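Local coordinates for conserved hypothetical protein (PDB 2GK4) that is probably a flavoprotein of DNA/pantothenate metabolism, its exact function unproven, and pairs with a second copy along an extended beta arm, at residues T103-V108 and D131-F137. Sequence-based numbering, arbitrary orientation.
Sequences TGLEEV and DEVQVLF
Thr103 and Val135 form a hydrogen-bonded antiparallel pair: Thr103 N donates to Val135 O (2.9 Å), and Val135 N returns the bond to Thr103 O (2.8 Å). One residue on, the ladder ends as the chain turns into helix 105-110 with Gly104 at the N-cap. Leu105 N, already in the first turn, still reaches Val133 O at 3.1 Å, but from above the carbonyl plane, 39° out of it.

Leu105 lies across the two valines of the opposite strand. Its CB sits 3.8 Å from Val133 CB; chi1 (-174°) places CG anti to the backbone N, and from there CD1 meets Val135 CG2 at 3.9 Å while CD2 settles against Val133 CB. A turn later, Val108 CG2 packs on Val135 CB, while both its methyls approach the Phe137 ring at its edge rather than its face.

In one of its two modelled conformers, Glu106 brings its carboxylate near that of Asp131; there a water donates to Asp131 OD2 (2.7 Å) and to Glu106 OE1, which may ease the like charges. Asp131 OD1 is held by Ser128 N.

The contact thus packs helix 105-110, which follows directly on strand 97-104, against the partner strand 133-140 of the arm, well away from the main sheet. Strand 133-140 also pairs antiparallel with a strand of the second subunit, where Val135 packs on Val135 of that chain, carrying the sheet across the dimer interface.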
ATOM      1  N   THR A 103     -14.976  -7.806   8.737  1.00 27.85           N
ATOM      2  CA  THR A 103     -16.361  -8.278   8.606  1.00 28.16           C
ATOM      3  C   THR A 103     -17.319  -7.148   8.194  1.00 28.19           C
ATOM      4  O   THR A 103     -16.902  -6.012   8.029  1.00 27.29           O
ATOM      5  CB  THR A 103     -16.842  -8.986   9.910  1.00 28.49           C
ATOM      6  OG1 THR A 103     -18.012  -9.768   9.648  1.00 30.62           O
ATOM      7  CG2 THR A 103     -17.142  -7.979  11.016  1.00 27.22           C
ATOM      8  N   GLY A 104     -18.598  -7.486   8.022  1.00 28.49           N
ATOM      9  CA  GLY A 104     -19.649  -6.495   7.691  1.00 28.47           C
ATOM     10  C   GLY A 104     -20.149  -5.791   8.945  1.00 28.22           C
ATOM     11  O   GLY A 104     -20.069  -6.333  10.050  1.00 27.90           O
ATOM     12  N   LEU A 105     -20.649  -4.572   8.785  1.00 27.84           N
ATOM     13  CA  LEU A 105     -21.175  -3.809   9.924  1.00 28.50           C
ATOM     14  C   LEU A 105     -22.282  -4.557  10.697  1.00 28.79           C
ATOM     15  O   LEU A 105     -22.355  -4.452  11.926  1.00 28.93           O
ATOM     16  CB  LEU A 105     -21.702  -2.439   9.466  1.00 28.56           C
ATOM     17  CG  LEU A 105     -22.148  -1.461  10.563  1.00 29.31           C
ATOM     18  CD1 LEU A 105     -20.984  -1.003  11.426  1.00 30.90           C
ATOM     19  CD2 LEU A 105     -22.872  -0.255   9.947  1.00 28.57           C
ATOM     20  N   GLU A 106     -23.121  -5.289   9.971  0.50 29.25           N
ATOM     21  CA  GLU A 106     -24.242  -6.025  10.562  0.50 29.55           C
ATOM     22  C   GLU A 106     -23.801  -7.068  11.601  0.50 29.27           C
ATOM     23  O   GLU A 106     -24.375  -7.132  12.687  0.50 28.47           O
ATOM     24  CB  GLU A 106     -25.120  -6.650   9.469  0.50 30.14           C
ATOM     25  CG  GLU A 106     -24.337  -7.157   8.251  0.50 32.71           C
ATOM     26  CD  GLU A 106     -24.212  -6.126   7.120  0.50 34.53           C
ATOM     27  OE1 GLU A 106     -25.225  -5.916   6.404  0.50 35.85           O
ATOM     28  OE2 GLU A 106     -23.106  -5.558   6.937  0.50 33.23           O
ATOM     29  N   GLU A 107     -22.769  -7.856  11.279  1.00 28.80           N
ATOM     30  CA  GLU A 107     -22.182  -8.808  12.250  1.00 29.35           C
ATOM     31  C   GLU A 107     -21.675  -8.084  13.505  1.00 28.44           C
ATOM     32  O   GLU A 107     -21.867  -8.564  14.628  1.00 28.35           O
ATOM     33  CB  GLU A 107     -21.057  -9.665  11.633  1.00 29.58           C
ATOM     34  CG  GLU A 107     -20.673 -10.864  12.529  1.00 31.51           C
ATOM     35  CD  GLU A 107     -19.352 -11.565  12.158  1.00 31.67           C
ATOM     36  OE1 GLU A 107     -18.765 -11.290  11.102  1.00 34.86           O
ATOM     37  OE2 GLU A 107     -18.907 -12.430  12.941  1.00 37.17           O
ATOM     38  N   VAL A 108     -21.027  -6.932  13.324  1.00 27.41           N
ATOM     39  CA  VAL A 108     -20.553  -6.125  14.461  1.00 26.71           C
ATOM     40  C   VAL A 108     -21.730  -5.601  15.301  1.00 27.17           C
ATOM     41  O   VAL A 108     -21.713  -5.658  16.529  1.00 26.68           O
ATOM     42  CB  VAL A 108     -19.654  -4.954  14.015  1.00 26.32           C
ATOM     43  CG1 VAL A 108     -19.074  -4.196  15.236  1.00 27.62           C
ATOM     44  CG2 VAL A 108     -18.485  -5.495  13.137  1.00 24.63           C
ATOM     45  N   ASP A 131     -22.691  -5.227   1.644  1.00 45.29           N
ATOM     46  CA  ASP A 131     -22.443  -4.453   2.869  1.00 43.52           C
ATOM     47  C   ASP A 131     -22.176  -3.009   2.484  1.00 41.84           C
ATOM     48  O   ASP A 131     -21.290  -2.732   1.671  1.00 41.59           O
ATOM     49  CB  ASP A 131     -21.221  -4.973   3.651  1.00 43.93           C
ATOM     50  CG  ASP A 131     -21.338  -6.432   4.064  1.00 45.47           C
ATOM     51  OD1 ASP A 131     -20.276  -7.051   4.305  1.00 47.91           O
ATOM     52  OD2 ASP A 131     -22.461  -6.969   4.166  1.00 47.76           O
ATOM     53  N   GLU A 132     -22.934  -2.084   3.047  1.00 39.58           N
ATOM     54  CA  GLU A 132     -22.606  -0.683   2.861  1.00 38.85           C
ATOM     55  C   GLU A 132     -21.360  -0.296   3.654  1.00 36.70           C
ATOM     56  O   GLU A 132     -20.673   0.665   3.319  1.00 36.65           O
ATOM     57  CB  GLU A 132     -23.771   0.216   3.259  1.00 39.54           C
ATOM     58  CG  GLU A 132     -24.418   0.936   2.070  1.00 44.20           C
ATOM     59  CD  GLU A 132     -23.451   1.904   1.375  1.00 49.27           C
ATOM     60  OE1 GLU A 132     -22.772   2.708   2.077  1.00 50.68           O
ATOM     61  OE2 GLU A 132     -23.368   1.849   0.123  1.00 50.45           O
ATOM     62  N   VAL A 133     -21.096  -1.029   4.729  1.00 34.39           N
ATOM     63  CA  VAL A 133     -19.987  -0.694   5.615  1.00 32.15           C
ATOM     64  C   VAL A 133     -19.252  -1.963   5.983  1.00 30.48           C
ATOM     65  O   VAL A 133     -19.876  -2.983   6.291  1.00 30.30           O
ATOM     66  CB  VAL A 133     -20.485   0.048   6.900  1.00 32.57           C
ATOM     67  CG1 VAL A 133     -19.333   0.296   7.898  1.00 33.43           C
ATOM     68  CG2 VAL A 133     -21.125   1.376   6.550  1.00 33.19           C
ATOM     69  N   GLN A 134     -17.923  -1.917   5.949  0.50 29.59           N
ATOM     70  CA  GLN A 134     -17.140  -3.032   6.468  0.50 27.84           C
ATOM     71  C   GLN A 134     -16.244  -2.552   7.622  0.50 26.37           C
ATOM     72  O   GLN A 134     -15.923  -1.367   7.717  0.50 25.24           O
ATOM     73  CB  GLN A 134     -16.410  -3.776   5.339  0.50 28.41           C
ATOM     74  CG  GLN A 134     -17.392  -4.527   4.386  0.50 28.01           C
ATOM     75  CD  GLN A 134     -16.714  -5.276   3.224  0.50 29.09           C
ATOM     76  OE1 GLN A 134     -15.571  -4.998   2.867  0.50 31.11           O
ATOM     77  NE2 GLN A 134     -17.437  -6.227   2.628  0.50 28.11           N
ATOM     78  N   VAL A 135     -15.909  -3.467   8.528  1.00 24.98           N
ATOM     79  CA  VAL A 135     -15.273  -3.110   9.786  1.00 23.67           C
ATOM     80  C   VAL A 135     -14.076  -4.016   9.989  1.00 23.38           C
ATOM     81  O   VAL A 135     -14.219  -5.239   9.963  1.00 24.70           O
ATOM     82  CB  VAL A 135     -16.238  -3.321  10.979  1.00 23.13           C
ATOM     83  CG1 VAL A 135     -15.585  -2.888  12.282  1.00 22.63           C
ATOM     84  CG2 VAL A 135     -17.525  -2.568  10.769  1.00 22.86           C
ATOM     85  N   LEU A 136     -12.915  -3.414  10.183  1.00 23.21           N
ATOM     86  CA  LEU A 136     -11.671  -4.164  10.404  1.00 21.74           C
ATOM     87  C   LEU A 136     -11.188  -3.970  11.843  1.00 20.59           C
ATOM     88  O   LEU A 136     -11.050  -2.827  12.292  1.00 20.60           O
ATOM     89  CB  LEU A 136     -10.585  -3.704   9.396  1.00 22.01           C
ATOM     90  CG  LEU A 136      -9.177  -4.292   9.616  1.00 21.60           C
ATOM     91  CD1 LEU A 136      -9.170  -5.776   9.317  1.00 25.44           C
ATOM     92  CD2 LEU A 136      -8.126  -3.527   8.771  1.00 23.21           C
ATOM     93  N   PHE A 137     -10.934  -5.086  12.543  1.00 19.99           N
ATOM     94  CA  PHE A 137     -10.370  -5.072  13.897  1.00 19.80           C
ATOM     95  C   PHE A 137      -8.882  -5.325  13.775  1.00 20.50           C
ATOM     96  O   PHE A 137      -8.470  -6.242  13.058  1.00 20.08           O
ATOM     97  CB  PHE A 137     -11.031  -6.154  14.765  1.00 20.42           C
ATOM     98  CG  PHE A 137     -12.513  -5.910  14.988  1.00 21.01           C
ATOM     99  CD1 PHE A 137     -13.451  -6.353  14.049  1.00 24.31           C
ATOM    100  CD2 PHE A 137     -12.951  -5.172  16.094  1.00 24.30           C
ATOM    101  CE1 PHE A 137     -14.828  -6.098  14.219  1.00 22.43           C
ATOM    102  CE2 PHE A 137     -14.330  -4.907  16.290  1.00 24.39           C
ATOM    103  CZ  PHE A 137     -15.262  -5.364  15.352  1.00 24.44           C
TER
HETATM  104  O   HOH W   1     -24.923  -6.584   3.245  1.00 52.11           O